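Local coordinates for coenzyme PQQ synthesis protein B (Methylobacterium extorquens, PDB 4Z7R) that belongs to the pathway that makes the redox cofactor pyrroloquinoline quinone, binds zinc, and may take part in moving the cofactor or its precursor to the periplasm, at residues 216-221 with 238-243; 110-115 with 134-139; 3-8 with 40-45. All coordinates share one frame; numbering follows the deposited sequence.

Contact 1 of 3, residues 216-221 with 238-243; sequences DGTVLE and MGHIQM
His240 reaches from the loop after helix 235-238 to the loop that leaves strand 212-216, beside a zinc ion of this metallo-beta-lactamase fold. Followed outward, its CB lies 3.9 Å from Thr218 CB, and its CG has Thr218 CB and OG1 above it. The ring then offers one face to Thr218: Thr218 CB stands over the His240 centroid in a CH-pi contact, Thr218 CG2 leans on His240 CD2 at 3.7 Å, and Thr218 OG1 sits above the plane toward the rim, 3.4 Å from His240 CE1 and a little farther from NE2. At the ring edge ND1 donates a nearly straight bond (164°) to Asp216 OD2, 2.6 Å away and close to the ring plane, using the syn lone pair of a carboxylate turned 74° against the ring. Asp216 OD2 also accepts from Cys196 N. The other carboxylate oxygen, Asp216 OD1, takes Thr218 N in an Asx turn and the Thr218 hydroxyl, so the group is fixed on both oxygens; Thr218 OG1 is in turn bonded to the zinc ligand His265. A water links Asp216 OD1, Val219 N and Ile241 O. Farther on, Met243 N donates to Val219 O at 3.0 Å. The Met243 side chain, extended beyond CG (chi2 174°), runs back along the first loop: its SD packs on Leu220 CD1 at 3.7 Å, and its CE ends 3.4 Å from Gly217 O.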
loop_
_atom_site.group_PDB
_atom_site.type_symbol
_atom_site.label_atom_id
_atom_site.label_comp_id
_atom_site.label_asym_id
_atom_site.label_seq_id
_atom_site.Cartn_x
_atom_site.Cartn_y
_atom_site.Cartn_z
ATOM N N ASP A 216 -8.359 -17.725 -9.223
ATOM C CA ASP A 216 -8.436 -16.582 -10.137
ATOM C C ASP A 216 -9.872 -16.298 -10.571
ATOM O O ASP A 216 -10.478 -17.088 -11.291
ATOM C CB ASP A 216 -7.545 -16.861 -11.356
ATOM C CG ASP A 216 -7.333 -15.644 -12.247
ATOM O OD1 ASP A 216 -8.196 -14.742 -12.304
ATOM O OD2 ASP A 216 -6.274 -15.601 -12.909
ATOM N N GLY A 217 -10.396 -15.157 -10.135
ATOM C CA GLY A 217 -11.715 -14.705 -10.539
ATOM C C GLY A 217 -11.675 -13.314 -11.147
ATOM O O GLY A 217 -12.623 -12.541 -11.014
ATOM N N THR A 218 -10.565 -12.995 -11.805
ATOM C CA THR A 218 -10.320 -11.651 -12.318
ATOM C C THR A 218 -11.428 -11.144 -13.242
ATOM O O THR A 218 -11.928 -10.032 -13.065
ATOM C CB THR A 218 -8.979 -11.586 -13.072
ATOM O OG1 THR A 218 -7.937 -12.104 -12.238
ATOM C CG2 THR A 218 -8.650 -10.148 -13.459
ATOM N N VAL A 219 -11.808 -11.954 -14.226
ATOM C CA VAL A 219 -12.836 -11.540 -15.180
ATOM C C VAL A 219 -13.939 -12.583 -15.353
ATOM O O VAL A 219 -13.686 -13.789 -15.360
ATOM C CB VAL A 219 -12.228 -11.218 -16.567
ATOM C CG1 VAL A 219 -11.236 -10.069 -16.464
ATOM C CG2 VAL A 219 -11.572 -12.453 -17.182
ATOM N N LEU A 220 -15.170 -12.104 -15.482
ATOM C CA LEU A 220 -16.307 -12.968 -15.763
ATOM C C LEU A 220 -16.290 -13.402 -17.221
ATOM O O LEU A 220 -16.335 -14.592 -17.533
ATOM C CB LEU A 220 -17.618 -12.248 -15.460
ATOM C CG LEU A 220 -18.874 -13.078 -15.719
ATOM C CD1 LEU A 220 -19.025 -14.178 -14.670
ATOM C CD2 LEU A 220 -20.103 -12.198 -15.777
ATOM N N GLU A 221 -16.242 -12.412 -18.106
ATOM C CA GLU A 221 -16.085 -12.636 -19.537
ATOM C C GLU A 221 -14.726 -12.111 -19.989
ATOM O O GLU A 221 -14.149 -11.235 -19.345
ATOM C CB GLU A 221 -17.207 -11.952 -20.327
ATOM C CG GLU A 221 -18.618 -12.295 -19.860
ATOM C CD GLU A 221 -19.066 -13.680 -20.298
ATOM O OE1 GLU A 221 -18.344 -14.319 -21.090
ATOM O OE2 GLU A 221 -20.145 -14.126 -19.855
ATOM N N MET A 238 -4.370 -10.353 -20.250
ATOM C CA MET A 238 -3.869 -10.084 -18.910
ATOM C C MET A 238 -3.471 -11.374 -18.193
ATOM O O MET A 238 -2.997 -11.337 -17.058
ATOM C CB MET A 238 -4.909 -9.307 -18.098
ATOM C CG MET A 238 -5.157 -7.899 -18.628
ATOM S SD MET A 238 -6.407 -6.983 -17.707
ATOM C CE MET A 238 -7.863 -7.974 -18.029
ATOM N N GLY A 239 -3.665 -12.507 -18.863
ATOM C CA GLY A 239 -3.265 -13.799 -18.334
ATOM C C GLY A 239 -4.256 -14.413 -17.364
ATOM O O GLY A 239 -3.865 -15.038 -16.380
ATOM N N HIS A 240 -5.543 -14.244 -17.646
ATOM C CA HIS A 240 -6.588 -14.740 -16.757
ATOM C C HIS A 240 -7.678 -15.490 -17.509
ATOM O O HIS A 240 -8.330 -14.924 -18.387
ATOM C CB HIS A 240 -7.216 -13.581 -15.976
ATOM C CG HIS A 240 -6.231 -12.798 -15.167
ATOM N ND1 HIS A 240 -5.583 -13.321 -14.069
ATOM C CD2 HIS A 240 -5.779 -11.527 -15.300
ATOM C CE1 HIS A 240 -4.774 -12.408 -13.562
ATOM N NE2 HIS A 240 -4.876 -11.310 -14.287
ATOM N N ILE A 241 -7.864 -16.765 -17.186
ATOM C CA ILE A 241 -8.989 -17.507 -17.736
ATOM C C ILE A 241 -10.282 -16.921 -17.165
ATOM O O ILE A 241 -10.393 -16.691 -15.960
ATOM C CB ILE A 241 -8.888 -19.023 -17.437
ATOM C CG1 ILE A 241 -10.056 -19.774 -18.080
ATOM C CG2 ILE A 241 -8.823 -19.292 -15.933
ATOM C CD1 ILE A 241 -10.021 -21.271 -17.841
ATOM N N GLN A 242 -11.242 -16.630 -18.037
ATOM C CA GLN A 242 -12.510 -16.051 -17.600
ATOM C C GLN A 242 -13.383 -17.089 -16.899
ATOM O O GLN A 242 -13.203 -18.292 -17.089
ATOM C CB GLN A 242 -13.266 -15.443 -18.789
ATOM C CG GLN A 242 -14.021 -16.453 -19.641
ATOM C CD GLN A 242 -13.105 -17.331 -20.461
ATOM O OE1 GLN A 242 -11.931 -17.018 -20.650
ATOM N NE2 GLN A 242 -13.637 -18.446 -20.949
ATOM N N MET A 243 -14.326 -16.613 -16.090
ATOM C CA MET A 243 -15.231 -17.489 -15.347
ATOM C C MET A 243 -16.188 -18.263 -16.253
ATOM O O MET A 243 -16.371 -19.471 -16.094
ATOM C CB MET A 243 -16.055 -16.685 -14.336
ATOM C CG MET A 243 -15.257 -15.987 -13.246
ATOM S SD MET A 243 -16.325 -14.933 -12.242
ATOM C CE MET A 243 -15.266 -14.605 -10.838
HETATM O O HOH W 1 -11.902 -17.480 -13.588
HETATM O O HOH W 2 -10.134 -14.365 -14.477
#

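Contact 2 of 3, residues 110-115 with 134-139; sequences ATPGIL and RQTIAL
A beta-alpha-beta unit is joined here, where Ala110, the last residue of strand 106-110 before the chain turns into helix 112-119, pairs in parallel with Thr136 at the end of edge strand 132-136. Ile137 N donates to Ala110 O at 2.8 Å, tilted 33° from the carbonyl plane, while the bond from Ala110 N to Gln135 O is weak at 3.4 Å. Ala110 O also receives the CA-H of Thr136. One residue later Thr111 CA points its hydrogen almost straight (174°) at Ile137 O, 3.2 Å away, and Pro112 CD touches the same oxygen at 3.3 Å; this buried carbonyl has no hydrogen-bond donor in the model, and C-H groups lie against it. Thr136 CG2 touches both Pro112 CA and Leu115 CD2, the latter 3.6 Å away. The methyl faces the helix because it is anti to the carbonyl carbon of Thr136, with OG1 held between N and C (chi1 59°). Leu115 lays CD2 along the backbone of Gln135, 3.6 Å from its carbonyl carbon, and packs also on Leu108. Thr111 OG1, which bonds Glu176 O, caps the first turn through a weak bond from Ile114 N. Strand, helix and parallel neighbouring strand in this order make a beta-alpha-beta crossover, with the N-cap residue Thr111 between strand 106-110 and the helix.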
loop_
_atom_site.group_PDB
_atom_site.type_symbol
_atom_site.label_atom_id
_atom_site.label_comp_id
_atom_site.label_asym_id
_atom_site.label_seq_id
_atom_site.Cartn_x
_atom_site.Cartn_y
_atom_site.Cartn_z
ATOM N N ALA A 110 9.933 -17.768 -2.313
ATOM C CA ALA A 110 9.479 -17.674 -3.699
ATOM C C ALA A 110 10.305 -18.607 -4.577
ATOM O O ALA A 110 11.309 -19.158 -4.132
ATOM C CB ALA A 110 9.567 -16.241 -4.207
ATOM N N THR A 111 9.866 -18.811 -5.814
ATOM C CA THR A 111 10.668 -19.562 -6.773
ATOM C C THR A 111 11.949 -18.775 -7.050
ATOM O O THR A 111 11.989 -17.567 -6.805
ATOM C CB THR A 111 9.902 -19.813 -8.080
ATOM O OG1 THR A 111 9.598 -18.561 -8.708
ATOM C CG2 THR A 111 8.615 -20.571 -7.799
ATOM N N PRO A 112 13.003 -19.448 -7.549
ATOM C CA PRO A 112 14.254 -18.730 -7.821
ATOM C C PRO A 112 14.072 -17.539 -8.764
ATOM O O PRO A 112 14.669 -16.488 -8.539
ATOM C CB PRO A 112 15.136 -19.803 -8.462
ATOM C CG PRO A 112 14.645 -21.079 -7.868
ATOM C CD PRO A 112 13.153 -20.901 -7.758
ATOM N N GLY A 113 13.248 -17.702 -9.794
ATOM C CA GLY A 113 13.009 -16.632 -10.746
ATOM C C GLY A 113 12.353 -15.405 -10.136
ATOM O O GLY A 113 12.758 -14.275 -10.411
ATOM N N ILE A 114 11.344 -15.624 -9.299
ATOM C CA ILE A 114 10.611 -14.518 -8.688
ATOM C C ILE A 114 11.440 -13.796 -7.625
ATOM O O ILE A 114 11.500 -12.565 -7.617
ATOM C CB ILE A 114 9.282 -15.004 -8.075
ATOM C CG1 ILE A 114 8.304 -15.360 -9.192
ATOM C CG2 ILE A 114 8.662 -13.925 -7.200
ATOM C CD1 ILE A 114 8.066 -14.219 -10.173
ATOM N N LEU A 115 12.096 -14.563 -6.760
ATOM C CA LEU A 115 12.971 -13.991 -5.743
ATOM C C LEU A 115 14.073 -13.150 -6.382
ATOM O O LEU A 115 14.391 -12.061 -5.903
ATOM C CB LEU A 115 13.585 -15.096 -4.882
ATOM C CG LEU A 115 13.676 -14.813 -3.381
ATOM C CD1 LEU A 115 12.511 -13.947 -2.925
ATOM C CD2 LEU A 115 13.724 -16.113 -2.591
ATOM N N ARG A 134 15.812 -14.773 2.800
ATOM C CA ARG A 134 15.216 -14.983 1.491
ATOM C C ARG A 134 15.525 -16.393 1.004
ATOM O O ARG A 134 16.666 -16.719 0.680
ATOM C CB ARG A 134 15.710 -13.926 0.504
ATOM C CG ARG A 134 15.454 -12.513 1.007
ATOM C CD ARG A 134 15.717 -11.456 -0.038
ATOM N NE ARG A 134 15.771 -10.131 0.576
ATOM C CZ ARG A 134 15.697 -8.989 -0.095
ATOM N NH1 ARG A 134 15.552 -9.001 -1.412
ATOM N NH2 ARG A 134 15.758 -7.832 0.556
ATOM N N GLN A 135 14.493 -17.228 0.970
ATOM C CA GLN A 135 14.666 -18.645 0.689
ATOM C C GLN A 135 13.936 -19.043 -0.585
ATOM O O GLN A 135 12.712 -18.938 -0.667
ATOM C CB GLN A 135 14.157 -19.482 1.866
ATOM C CG GLN A 135 14.227 -20.986 1.644
ATOM C CD GLN A 135 15.649 -21.465 1.445
ATOM O OE1 GLN A 135 16.486 -21.334 2.336
ATOM N NE2 GLN A 135 15.929 -22.026 0.275
ATOM N N THR A 136 14.689 -19.492 -1.583
ATOM C CA THR A 136 14.091 -19.973 -2.820
ATOM C C THR A 136 13.467 -21.350 -2.626
ATOM O O THR A 136 13.965 -22.171 -1.852
ATOM C CB THR A 136 15.115 -20.039 -3.974
ATOM O OG1 THR A 136 16.199 -20.901 -3.614
ATOM C CG2 THR A 136 15.657 -18.652 -4.290
ATOM N N ILE A 137 12.381 -21.599 -3.344
ATOM C CA ILE A 137 11.732 -22.899 -3.325
ATOM C C ILE A 137 11.553 -23.333 -4.775
ATOM O O ILE A 137 11.206 -22.521 -5.631
ATOM C CB ILE A 137 10.368 -22.849 -2.594
ATOM C CG1 ILE A 137 10.544 -22.345 -1.157
ATOM C CG2 ILE A 137 9.698 -24.215 -2.590
ATOM C CD1 ILE A 137 11.292 -23.312 -0.255
ATOM N N ALA A 138 11.753 -24.617 -5.046
ATOM C CA ALA A 138 11.678 -25.124 -6.410
ATOM C C ALA A 138 10.269 -25.596 -6.729
ATOM O O ALA A 138 9.485 -25.863 -5.821
ATOM C CB ALA A 138 12.679 -26.255 -6.612
ATOM N N LEU A 139 9.936 -25.661 -8.016
ATOM C CA LEU A 139 8.656 -26.228 -8.426
ATOM C C LEU A 139 8.533 -27.644 -7.881
ATOM O O LEU A 139 9.513 -28.387 -7.858
ATOM C CB LEU A 139 8.516 -26.222 -9.951
ATOM C CG LEU A 139 8.488 -24.839 -10.607
ATOM C CD1 LEU A 139 8.402 -24.952 -12.123
ATOM C CD2 LEU A 139 7.332 -24.013 -10.058
#

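Contact 3 of 3, residues 3-8 with 40-45; sequences VVILGS and SSIAVS
Val3 and Val44 form a non-hydrogen-bonded pair of antiparallel strands, Val3 CG1 meeting Val44 CG2 at 4.2 Å. The same Val3 CG1 grazes the tip of Ile42, and the two valines pack together on Leu190 of strand 188-193. Val4 follows as the hydrogen-bonded partner of Ala43: Val4 N to Ala43 O and Ala43 N to Val4 O are both 2.9 Å and nearly straight. Its CG1, placed between the backbone N and the carbonyl carbon (chi1 55°), comes within 3.6 Å of Ala43 CB on the other side of the sheet. At Ile5 the non-hydrogen-bonded pairing returns, with CG1 of Ile5 against Ile42 CG2 at 4.2 Å. Strands 2-5 and 41-45 are neighbours in one of the two mixed sheets of the metallo-beta-lactamase fold, and here their pairing slips by a residue. Leu6 and Gly7 both face Ser41 in a classic beta bulge: Ser41 O accepts a well-formed bond from Gly7 N at 2.9 Å and a weak, bent one (129°) from Leu6 N. The Leu6 side chain then lies against Ser41 and Ala43, its CD1 3.9 Å from Ser41 OG, a hydroxyl bonded to Asn55 O. Gly7 O receives Ser41 N at 3.2 Å and a water that also bonds Ser40 OG, while the CA-H of Ser40 points at the same carbonyl.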
loop_
_atom_site.group_PDB
_atom_site.type_symbol
_atom_site.label_atom_id
_atom_site.label_comp_id
_atom_site.label_asym_id
_atom_site.label_seq_id
_atom_site.Cartn_x
_atom_site.Cartn_y
_atom_site.Cartn_z
ATOM N N VAL A 3 -7.930 -19.872 7.696
ATOM C CA VAL A 3 -7.667 -19.069 6.509
ATOM C C VAL A 3 -8.347 -17.719 6.656
ATOM O O VAL A 3 -9.508 -17.650 7.045
ATOM C CB VAL A 3 -8.173 -19.756 5.222
ATOM C CG1 VAL A 3 -7.785 -18.942 3.999
ATOM C CG2 VAL A 3 -7.637 -21.179 5.119
ATOM N N VAL A 4 -7.629 -16.642 6.361
ATOM C CA VAL A 4 -8.278 -15.343 6.248
ATOM C C VAL A 4 -7.905 -14.685 4.925
ATOM O O VAL A 4 -6.729 -14.581 4.566
ATOM C CB VAL A 4 -7.935 -14.408 7.438
ATOM C CG1 VAL A 4 -6.435 -14.254 7.611
ATOM C CG2 VAL A 4 -8.614 -13.051 7.264
ATOM N N ILE A 5 -8.925 -14.277 4.181
ATOM C CA ILE A 5 -8.714 -13.555 2.939
ATOM C C ILE A 5 -8.547 -12.073 3.257
ATOM O O ILE A 5 -9.504 -11.402 3.640
ATOM C CB ILE A 5 -9.880 -13.773 1.960
ATOM C CG1 ILE A 5 -10.023 -15.269 1.647
ATOM C CG2 ILE A 5 -9.671 -12.960 0.691
ATOM C CD1 ILE A 5 -11.121 -15.596 0.664
ATOM N N LEU A 6 -7.319 -11.578 3.126
ATOM C CA LEU A 6 -7.007 -10.194 3.476
ATOM C C LEU A 6 -7.421 -9.233 2.368
ATOM O O LEU A 6 -7.949 -8.153 2.634
ATOM C CB LEU A 6 -5.515 -10.039 3.770
ATOM C CG LEU A 6 -4.957 -10.872 4.926
ATOM C CD1 LEU A 6 -3.464 -10.666 5.020
ATOM C CD2 LEU A 6 -5.628 -10.504 6.237
ATOM N N GLY A 7 -7.169 -9.634 1.128
ATOM C CA GLY A 7 -7.566 -8.849 -0.024
ATOM C C GLY A 7 -8.140 -9.773 -1.076
ATOM O O GLY A 7 -7.525 -10.779 -1.434
ATOM N N SER A 8 -9.314 -9.422 -1.588
ATOM C CA SER A 8 -10.033 -10.303 -2.499
ATOM C C SER A 8 -10.103 -9.721 -3.902
ATOM O O SER A 8 -10.663 -10.337 -4.810
ATOM C CB SER A 8 -11.446 -10.572 -1.977
ATOM O OG SER A 8 -12.112 -9.356 -1.665
ATOM N N SER A 40 -5.160 -8.609 -3.737
ATOM C CA SER A 40 -4.968 -10.040 -3.497
ATOM C C SER A 40 -3.899 -10.433 -2.481
ATOM O O SER A 40 -2.701 -10.258 -2.709
ATOM C CB SER A 40 -4.641 -10.721 -4.835
ATOM O OG SER A 40 -4.494 -12.122 -4.691
ATOM N N SER A 41 -4.364 -10.993 -1.369
ATOM C CA SER A 41 -3.501 -11.557 -0.334
ATOM C C SER A 41 -4.334 -12.381 0.638
ATOM O O SER A 41 -5.466 -12.014 0.955
ATOM C CB SER A 41 -2.755 -10.457 0.425
ATOM O OG SER A 41 -1.980 -11.014 1.476
ATOM N N ILE A 42 -3.783 -13.498 1.104
ATOM C CA ILE A 42 -4.436 -14.287 2.144
ATOM C C ILE A 42 -3.421 -14.686 3.204
ATOM O O ILE A 42 -2.212 -14.667 2.964
ATOM C CB ILE A 42 -5.123 -15.568 1.594
ATOM C CG1 ILE A 42 -4.084 -16.639 1.245
ATOM C CG2 ILE A 42 -6.033 -15.242 0.400
ATOM C CD1 ILE A 42 -4.689 -18.007 0.952
ATOM N N ALA A 43 -3.916 -15.030 4.385
ATOM C CA ALA A 43 -3.058 -15.536 5.447
ATOM C C ALA A 43 -3.583 -16.879 5.927
ATOM O O ALA A 43 -4.792 -17.077 6.037
ATOM C CB ALA A 43 -2.978 -14.545 6.593
ATOM N N VAL A 44 -2.673 -17.809 6.193
ATOM C CA VAL A 44 -3.062 -19.151 6.609
ATOM C C VAL A 44 -2.262 -19.557 7.841
ATOM O O VAL A 44 -1.079 -19.237 7.949
ATOM C CB VAL A 44 -2.844 -20.179 5.469
ATOM C CG1 VAL A 44 -3.221 -21.580 5.922
ATOM C CG2 VAL A 44 -3.648 -19.790 4.236
ATOM N N SER A 45 -2.911 -20.259 8.767
ATOM C CA SER A 45 -2.253 -20.718 9.988
ATOM C C SER A 45 -2.710 -22.119 10.372
ATOM O O SER A 45 -3.888 -22.450 10.238
ATOM C CB SER A 45 -2.534 -19.759 11.143
ATOM O OG SER A 45 -1.996 -20.257 12.358
HETATM O O HOH W 3 -7.523 -12.016 -3.922
#

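In the fold
From the N terminus, contact 3 is the first to close: the chain leaves the sheet after strand 2-5, passes the zinc ligands Cys19, Cys21 and Cys24, the last of them in helix 22-29, and strand 41-45 returns beside it. Contact 2 follows in the same sheet, closing the crossover from strand 106-110 through helix 112-119 to edge strand 132-136. Contact 1 comes last, beyond strand 212-216 of the second sheet, bringing together the loop before helix 224-228 and the loop after helix 235-238. The three loops lie in series, neither nested nor crossed, and none touches another; contacts 1 and 3 come nearest, about 7 Å between closest atoms. The side chains of Ser40 and His240 each come within about 5 Å of a zinc ion.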